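Local coordinates for cell surface protein (Faecalibacterium prausnitzii A2-165, PDB 4GT6) that is of unknown function but, as an extracellular leucine-rich repeat protein of the BspA type, probably binds other proteins, at residues Gln15-Ala20 and Thr25-Thr30; Ala219-Leu224 and Ser240-Pro245. All blocks are in the same frame, centred on the assembly; numbering follows the deposited sequence. Where two conformers were deposited one is given.

Contact 1: Gln15-Ala20 and Thr25-Thr30; sequences QFILNA and TITKYT
Gln15 and Lys28 pair across two antiparallel strands, and the backbone there shows how a beta hairpin absorbs one extra residue. Gln15 N donates to Lys28 O at 2.9 Å in a nearly straight bond, whereas Gln15 O faces two successive amides: Thr27 N at 2.8 Å, and Lys28 N in a long, weak bond. Beyond this point Phe16 lies opposite Ile26 as a non-hydrogen-bonded pair, and Ile17 exchanges two backbone bonds with Thr25, both 3.0 Å from N to O.

The tight part lies in these paired backbones and in the side chains of Ile17, Thr25 and Thr27, where Ile17 CG1 rests against Thr25 CB and, with CG2, meets Thr27 CG2 crosswise. The other face, that of Phe16 and Ile26, is buried, yet Phe16 CB and Ile26 CD1 touch only lightly. With CG between the backbone N and the carbonyl carbon (chi1 62°), the Phe16 ring swings away from the partner strand toward Val42 and His44, while Ile26 packs on Val51. Toward solvent, the extended Gln15 chain runs side by side with Lys28 in one of that lysine's two conformers. A water bridges this looser edge, donating to Gln15 OE1 and lying 2.6 Å from Thr27 OG1.

At the far end Asn19 ND2 donates to Thr25 OG1 at 3.0 Å, with the hydroxyl oxygen in the amide plane, and also bonds Thr23 OG1. With an alanine here the amide is gone, and the Thr25 and Thr23 hydroxyls would probably lose the partner they share. Two residues, Thr27 and Lys28, set against one, Gln15, make a classic beta bulge in the hairpin of strands 14-18 and 24-29.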
ATOM      1  N   GLN A  15       3.978  -3.227 -34.713  1.00 18.02           N
ATOM      2  CA  GLN A  15       4.907  -2.185 -35.114  1.00 17.03           C
ATOM      3  C   GLN A  15       6.053  -2.213 -34.121  1.00 19.15           C
ATOM      4  O   GLN A  15       5.864  -2.599 -32.955  1.00 16.37           O
ATOM      5  CB  GLN A  15       4.265  -0.806 -35.156  1.00 18.29           C
ATOM      6  CG  GLN A  15       3.132  -0.716 -36.180  1.00 23.12           C
ATOM      7  CD  GLN A  15       2.530   0.654 -36.242  1.00 27.88           C
ATOM      8  OE1 GLN A  15       2.947   1.592 -35.543  1.00 24.29           O
ATOM      9  NE2 GLN A  15       1.511   0.795 -37.086  1.00 28.48           N
ATOM     10  N   PHE A  16       7.221  -1.772 -34.558  1.00 16.97           N
ATOM     11  CA  PHE A  16       8.409  -1.833 -33.726  1.00 16.47           C
ATOM     12  C   PHE A  16       9.429  -0.802 -34.141  1.00 21.16           C
ATOM     13  O   PHE A  16       9.407  -0.286 -35.270  1.00 21.33           O
ATOM     14  CB  PHE A  16       9.037  -3.254 -33.793  1.00 17.91           C
ATOM     15  CG  PHE A  16       9.495  -3.667 -35.181  1.00 20.63           C
ATOM     16  CD1 PHE A  16       8.602  -4.250 -36.082  1.00 22.84           C
ATOM     17  CD2 PHE A  16      10.807  -3.432 -35.601  1.00 21.48           C
ATOM     18  CE1 PHE A  16       9.013  -4.591 -37.380  1.00 24.17           C
ATOM     19  CE2 PHE A  16      11.216  -3.781 -36.900  1.00 23.92           C
ATOM     20  CZ  PHE A  16      10.327  -4.390 -37.766  1.00 22.15           C
ATOM     21  N   ILE A  17      10.341  -0.529 -33.227  1.00 17.49           N
ATOM     22  CA  ILE A  17      11.495   0.346 -33.455  1.00 17.83           C
ATOM     23  C   ILE A  17      12.760  -0.520 -33.287  1.00 22.43           C
ATOM     24  O   ILE A  17      12.698  -1.599 -32.678  1.00 19.30           O
ATOM     25  CB  ILE A  17      11.499   1.604 -32.553  1.00 20.61           C
ATOM     26  CG1 ILE A  17      11.594   1.236 -31.046  1.00 19.57           C
ATOM     27  CG2 ILE A  17      10.290   2.512 -32.876  1.00 22.37           C
ATOM     28  CD1 ILE A  17      11.938   2.389 -30.081  1.00 28.03           C
ATOM     29  N   LEU A  18      13.887  -0.038 -33.815  1.00 20.89           N
ATOM     30  CA  LEU A  18      15.159  -0.753 -33.743  1.00 21.83           C
ATOM     31  C   LEU A  18      16.009  -0.183 -32.636  1.00 25.53           C
ATOM     32  O   LEU A  18      16.135   1.037 -32.498  1.00 26.65           O
ATOM     33  CB  LEU A  18      15.883  -0.696 -35.110  1.00 23.02           C
ATOM     34  CG  LEU A  18      15.034  -1.127 -36.327  1.00 28.15           C
ATOM     35  CD1 LEU A  18      15.795  -0.914 -37.646  1.00 30.14           C
ATOM     36  CD2 LEU A  18      14.555  -2.583 -36.209  1.00 29.82           C
ATOM     37  N   ASN A  19      16.581  -1.084 -31.819  1.00 20.26           N
ATOM     38  CA  ASN A  19      17.445  -0.749 -30.688  1.00 18.88           C
ATOM     39  C   ASN A  19      18.918  -0.714 -31.116  1.00 21.63           C
ATOM     40  O   ASN A  19      19.277  -1.324 -32.131  1.00 21.34           O
ATOM     41  CB  ASN A  19      17.228  -1.768 -29.582  1.00 17.93           C
ATOM     42  CG  ASN A  19      15.783  -1.798 -29.129  1.00 28.45           C
ATOM     43  OD1 ASN A  19      15.105  -0.774 -29.110  1.00 26.63           O
ATOM     44  ND2 ASN A  19      15.279  -2.969 -28.809  1.00 20.14           N
ATOM     45  N   ALA A  20      19.761  -0.022 -30.327  1.00 20.77           N
ATOM     46  CA  ALA A  20      21.200   0.128 -30.579  1.00 21.75           C
ATOM     47  C   ALA A  20      21.952  -1.227 -30.584  1.00 24.69           C
ATOM     48  O   ALA A  20      23.035  -1.301 -31.165  1.00 25.90           O
ATOM     49  CB  ALA A  20      21.817   1.043 -29.525  1.00 23.19           C
ATOM     50  N   THR A  25      12.063  -3.346 -30.336  1.00 13.89           N
ATOM     51  CA  THR A  25      11.075  -3.080 -29.293  1.00 13.56           C
ATOM     52  C   THR A  25       9.730  -2.991 -29.960  1.00 17.60           C
ATOM     53  O   THR A  25       9.590  -2.182 -30.882  1.00 16.76           O
ATOM     54  CB  THR A  25      11.410  -1.789 -28.532  1.00 15.43           C
ATOM     55  OG1 THR A  25      12.651  -1.969 -27.842  1.00 16.05           O
ATOM     56  CG2 THR A  25      10.265  -1.360 -27.535  1.00 13.83           C
ATOM     57  N   ILE A  26       8.742  -3.784 -29.501  1.00 13.78           N
ATOM     58  CA  ILE A  26       7.346  -3.684 -30.002  1.00 15.17           C
ATOM     59  C   ILE A  26       6.777  -2.360 -29.510  1.00 17.09           C
ATOM     60  O   ILE A  26       6.822  -2.100 -28.313  1.00 16.45           O
ATOM     61  CB  ILE A  26       6.469  -4.874 -29.511  1.00 19.75           C
ATOM     62  CG1 ILE A  26       6.991  -6.251 -29.999  1.00 22.50           C
ATOM     63  CG2 ILE A  26       4.969  -4.651 -29.866  1.00 21.24           C
ATOM     64  CD1 ILE A  26       7.202  -6.413 -31.464  1.00 24.79           C
ATOM     65  N   THR A  27       6.219  -1.534 -30.406  1.00 15.02           N
ATOM     66  CA  THR A  27       5.688  -0.233 -29.979  1.00 14.36           C
ATOM     67  C   THR A  27       4.177  -0.084 -30.168  1.00 17.52           C
ATOM     68  O   THR A  27       3.592   0.825 -29.584  1.00 17.45           O
ATOM     69  CB  THR A  27       6.413   0.905 -30.718  1.00 20.97           C
ATOM     70  OG1 THR A  27       6.306   0.678 -32.126  1.00 20.58           O
ATOM     71  CG2 THR A  27       7.883   1.043 -30.288  1.00 20.87           C
ATOM     72  N   LYS A  28       3.555  -0.951 -30.975  0.50 14.74           N
ATOM     73  CA  LYS A  28       2.112  -0.916 -31.238  0.50 14.21           C
ATOM     74  C   LYS A  28       1.621  -2.295 -31.644  0.50 18.39           C
ATOM     75  O   LYS A  28       2.358  -3.062 -32.270  0.50 17.78           O
ATOM     76  CB  LYS A  28       1.796   0.111 -32.365  0.50 16.22           C
ATOM     77  CG  LYS A  28       0.303   0.448 -32.548  0.50 16.16           C
ATOM     78  CD  LYS A  28       0.076   1.501 -33.649  0.50 16.53           C
ATOM     79  CE  LYS A  28      -1.319   2.075 -33.560  0.50 28.49           C
ATOM     80  NZ  LYS A  28      -1.482   3.284 -34.411  0.50 38.94           N
ATOM     81  N   TYR A  29       0.368  -2.597 -31.303  1.00 15.94           N
ATOM     82  CA  TYR A  29      -0.300  -3.818 -31.719  1.00 16.36           C
ATOM     83  C   TYR A  29      -1.591  -3.373 -32.404  1.00 20.73           C
ATOM     84  O   TYR A  29      -2.368  -2.633 -31.791  1.00 18.10           O
ATOM     85  CB  TYR A  29      -0.563  -4.761 -30.551  1.00 16.67           C
ATOM     86  CG  TYR A  29      -1.474  -5.903 -30.940  1.00 15.96           C
ATOM     87  CD1 TYR A  29      -1.024  -6.929 -31.773  1.00 17.60           C
ATOM     88  CD2 TYR A  29      -2.789  -5.955 -30.488  1.00 16.34           C
ATOM     89  CE1 TYR A  29      -1.843  -8.011 -32.092  1.00 18.78           C
ATOM     90  CE2 TYR A  29      -3.622  -7.028 -30.809  1.00 16.61           C
ATOM     91  CZ  TYR A  29      -3.139  -8.058 -31.596  1.00 20.13           C
ATOM     92  OH  TYR A  29      -3.943  -9.125 -31.881  1.00 19.10           O
ATOM     93  N   THR A  30      -1.815  -3.806 -33.656  1.00 17.75           N
ATOM     94  CA  THR A  30      -2.978  -3.330 -34.433  1.00 19.03           C
ATOM     95  C   THR A  30      -4.043  -4.415 -34.650  1.00 21.66           C
ATOM     96  O   THR A  30      -5.011  -4.185 -35.391  1.00 21.47           O
ATOM     97  CB  THR A  30      -2.492  -2.786 -35.788  1.00 22.68           C
ATOM     98  OG1 THR A  30      -1.931  -3.865 -36.540  1.00 19.95           O
ATOM     99  CG2 THR A  30      -1.491  -1.648 -35.633  1.00 20.75           C
TER
HETATM  100  O   HOH W   1       4.571   2.318 -33.270  1.00 29.53           O

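Contact 2: Ala219-Leu224 and Ser240-Pro245; sequences AIDNVL and SQREDP
Arg242 reaches across to the turn at Asp221 and Asn222 with its guanidinium group, a case of one long side chain joining two irregular segments whose backbones stay well apart. The shortest link runs from Arg242 NH1 to Asp221 O, 2.6 Å, with the donor tilted 15° from the carbonyl plane. NH1 also makes a weak bond to Asn222 O, so two successive carbonyls share one nitrogen. The other terminal nitrogen, NH2, faces the Asp221 carboxylate, 3.4 Å from both OD1 and OD2, in a weak, two-pronged salt bridge. Carboxylate and guanidinium planes stand 89° apart, the carboxylate meeting the guanidinium edge crosswise. Val223 CG2 approaches NH1 obliquely, at 3.3 Å.

These segments belong to loops flanking the antiparallel pair of strands 224-227 and 233-237 in a leucine-rich repeat protein of the BspA type, and Arg242 joins the approach to the first strand to the loop that follows the second.

The next shell fixes the arginine itself. Its chain is extended, CG anti to the backbone N (chi1 -176°), which carries the guanidinium across the gap. Asp244, two residues along, accepts a hydrogen bond from Arg242 NE on OD2 at 2.9 Å, in the guanidinium plane and as part of a salt bridge, and so restrains its rotation; with two acids at its NE and NH2, the arginine's positive charge is probably well compensated. On the other segment, the Asn222 side chain runs alongside the arginine chain in the opposite sense and turns its polar end to Ile210 N and Ser208 O. Val223 packs on Leu235 and Phe247, while Ile220 N bonds Val223 O at 2.9 Å across the turn.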
ATOM      1  N   ALA A 219      10.870  -6.203  14.844  1.00 16.71           N
ATOM      2  CA  ALA A 219       9.564  -6.696  15.255  1.00 16.65           C
ATOM      3  C   ALA A 219       9.722  -6.983  16.745  1.00 21.43           C
ATOM      4  O   ALA A 219      10.568  -7.796  17.131  1.00 19.61           O
ATOM      5  CB  ALA A 219       9.146  -7.928  14.450  1.00 17.45           C
ATOM      6  N   ILE A 220       9.052  -6.176  17.582  1.00 17.41           N
ATOM      7  CA  ILE A 220       9.208  -6.276  19.044  1.00 16.83           C
ATOM      8  C   ILE A 220       7.858  -6.689  19.609  1.00 19.69           C
ATOM      9  O   ILE A 220       6.862  -5.968  19.431  1.00 18.00           O
ATOM     10  CB  ILE A 220       9.698  -4.925  19.622  1.00 18.86           C
ATOM     11  CG1 ILE A 220      11.017  -4.463  18.986  1.00 18.79           C
ATOM     12  CG2 ILE A 220       9.811  -5.023  21.132  1.00 19.29           C
ATOM     13  CD1 ILE A 220      11.432  -3.014  19.340  1.00 23.93           C
ATOM     14  N   ASP A 221       7.803  -7.879  20.227  1.00 19.60           N
ATOM     15  CA  ASP A 221       6.548  -8.413  20.771  1.00 19.16           C
ATOM     16  C   ASP A 221       5.457  -8.416  19.658  1.00 24.34           C
ATOM     17  O   ASP A 221       4.330  -7.942  19.853  1.00 24.28           O
ATOM     18  CB  ASP A 221       6.112  -7.615  22.023  1.00 19.87           C
ATOM     19  CG  ASP A 221       4.811  -8.076  22.678  1.00 26.42           C
ATOM     20  OD1 ASP A 221       4.570  -9.300  22.725  1.00 24.46           O
ATOM     21  OD2 ASP A 221       4.035  -7.201  23.143  1.00 23.66           O
ATOM     22  N   ASN A 222       5.831  -8.916  18.466  1.00 20.82           N
ATOM     23  CA  ASN A 222       4.947  -9.086  17.293  1.00 19.30           C
ATOM     24  C   ASN A 222       4.288  -7.750  16.825  1.00 21.32           C
ATOM     25  O   ASN A 222       3.121  -7.713  16.465  1.00 21.31           O
ATOM     26  CB  ASN A 222       3.863 -10.137  17.593  1.00 18.91           C
ATOM     27  CG  ASN A 222       3.124 -10.585  16.351  1.00 27.28           C
ATOM     28  OD1 ASN A 222       3.652 -10.530  15.255  1.00 24.34           O
ATOM     29  ND2 ASN A 222       1.897 -11.021  16.501  1.00 23.09           N
ATOM     30  N   VAL A 223       5.041  -6.669  16.861  1.00 17.09           N
ATOM     31  CA  VAL A 223       4.582  -5.358  16.408  1.00 15.95           C
ATOM     32  C   VAL A 223       5.733  -4.785  15.612  1.00 18.87           C
ATOM     33  O   VAL A 223       6.881  -4.929  16.034  1.00 18.62           O
ATOM     34  CB  VAL A 223       4.160  -4.441  17.603  1.00 19.73           C
ATOM     35  CG1 VAL A 223       3.804  -3.039  17.123  1.00 17.74           C
ATOM     36  CG2 VAL A 223       2.995  -5.044  18.386  1.00 19.80           C
ATOM     37  N   LEU A 224       5.451  -4.149  14.450  1.00 14.38           N
ATOM     38  CA  LEU A 224       6.543  -3.603  13.651  1.00 13.32           C
ATOM     39  C   LEU A 224       6.806  -2.156  14.023  1.00 15.94           C
ATOM     40  O   LEU A 224       5.877  -1.345  14.079  1.00 16.08           O
ATOM     41  CB  LEU A 224       6.214  -3.706  12.145  1.00 12.51           C
ATOM     42  CG  LEU A 224       7.368  -3.382  11.178  1.00 16.25           C
ATOM     43  CD1 LEU A 224       8.545  -4.381  11.324  1.00 15.44           C
ATOM     44  CD2 LEU A 224       6.846  -3.410   9.724  1.00 18.82           C
ATOM     45  N   SER A 240      -3.570  -6.631  12.583  1.00 16.11           N
ATOM     46  CA  SER A 240      -5.024  -6.474  12.747  1.00 16.18           C
ATOM     47  C   SER A 240      -5.731  -7.713  13.301  1.00 19.78           C
ATOM     48  O   SER A 240      -6.757  -7.572  13.958  1.00 19.49           O
ATOM     49  CB  SER A 240      -5.667  -6.094  11.417  1.00 18.47           C
ATOM     50  OG  SER A 240      -5.290  -4.772  11.062  1.00 24.36           O
ATOM     51  N   GLN A 241      -5.190  -8.911  13.042  1.00 16.63           N
ATOM     52  CA  GLN A 241      -5.799 -10.150  13.520  1.00 17.67           C
ATOM     53  C   GLN A 241      -5.223 -10.623  14.861  1.00 22.88           C
ATOM     54  O   GLN A 241      -5.636 -11.676  15.361  1.00 22.75           O
ATOM     55  CB  GLN A 241      -5.703 -11.250  12.442  1.00 19.00           C
ATOM     56  CG  GLN A 241      -6.593 -10.950  11.232  1.00 19.59           C
ATOM     57  CD  GLN A 241      -8.065 -10.935  11.583  1.00 28.12           C
ATOM     58  OE1 GLN A 241      -8.558 -11.767  12.340  1.00 26.08           O
ATOM     59  NE2 GLN A 241      -8.800 -10.000  11.039  1.00 26.21           N
ATOM     60  N   ARG A 242      -4.350  -9.820  15.497  1.00 20.31           N
ATOM     61  CA  ARG A 242      -3.817 -10.171  16.829  1.00 19.96           C
ATOM     62  C   ARG A 242      -4.983 -10.218  17.828  1.00 22.56           C
ATOM     63  O   ARG A 242      -5.745  -9.253  17.950  1.00 23.12           O
ATOM     64  CB  ARG A 242      -2.746  -9.168  17.241  1.00 19.15           C
ATOM     65  CG  ARG A 242      -2.103  -9.515  18.548  1.00 24.89           C
ATOM     66  CD  ARG A 242      -0.818  -8.761  18.668  1.00 18.01           C
ATOM     67  NE  ARG A 242      -0.279  -8.913  20.019  1.00 23.74           N
ATOM     68  CZ  ARG A 242       0.932  -8.505  20.357  1.00 31.56           C
ATOM     69  NH1 ARG A 242       1.710  -7.911  19.465  1.00 25.72           N
ATOM     70  NH2 ARG A 242       1.383  -8.701  21.587  1.00 26.04           N
ATOM     71  N   GLU A 243      -5.129 -11.340  18.536  1.00 19.98           N
ATOM     72  CA  GLU A 243      -6.308 -11.560  19.386  1.00 20.27           C
ATOM     73  C   GLU A 243      -6.281 -10.958  20.801  1.00 24.05           C
ATOM     74  O   GLU A 243      -7.310 -10.992  21.480  1.00 21.92           O
ATOM     75  CB  GLU A 243      -6.598 -13.063  19.479  1.00 22.41           C
ATOM     76  CG  GLU A 243      -6.986 -13.625  18.115  1.00 27.98           C
ATOM     77  CD  GLU A 243      -7.444 -15.070  18.069  1.00 47.69           C
ATOM     78  OE1 GLU A 243      -7.887 -15.596  19.114  1.00 42.16           O
ATOM     79  OE2 GLU A 243      -7.444 -15.647  16.958  1.00 42.27           O
ATOM     80  N   ASP A 244      -5.153 -10.401  21.254  1.00 20.71           N
ATOM     81  CA  ASP A 244      -5.091  -9.844  22.617  1.00 20.87           C
ATOM     82  C   ASP A 244      -6.088  -8.707  22.827  1.00 23.51           C
ATOM     83  O   ASP A 244      -6.102  -7.761  22.047  1.00 22.29           O
ATOM     84  CB  ASP A 244      -3.674  -9.346  22.933  1.00 22.87           C
ATOM     85  CG  ASP A 244      -2.650 -10.445  22.759  1.00 35.13           C
ATOM     86  OD1 ASP A 244      -2.573 -11.326  23.642  1.00 40.38           O
ATOM     87  OD2 ASP A 244      -2.058 -10.524  21.679  1.00 33.60           O
ATOM     88  N   PRO A 245      -6.918  -8.768  23.886  1.00 22.59           N
ATOM     89  CA  PRO A 245      -7.878  -7.678  24.120  1.00 22.40           C
ATOM     90  C   PRO A 245      -7.196  -6.366  24.491  1.00 22.95           C
ATOM     91  O   PRO A 245      -7.796  -5.329  24.291  1.00 22.77           O
ATOM     92  CB  PRO A 245      -8.729  -8.189  25.297  1.00 24.89           C
ATOM     93  CG  PRO A 245      -8.474  -9.641  25.365  1.00 30.08           C
ATOM     94  CD  PRO A 245      -7.080  -9.845  24.885  1.00 24.86           C
TER

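Contacts 1 and 2 lie on opposite sides of the chain's centre, their own centres about 51 Å apart, and share no structural element. Both are partly buried, but they hold the chain by different means. Contact 1 buries 454 Å² between neighbouring strands near the N-terminus, chiefly through backbone bonds, with apolar packing on one face and water at the other. Contact 2, at 157 Å², joins two loops without regular structure through one arginine that bonds main-chain carbonyls and a carboxylate; its aspartate is exposed, while the valine that the arginine touches is buried. Main chain thus meets mostly main chain in contact 1, and side chain meets main chain and carboxylate in contact 2.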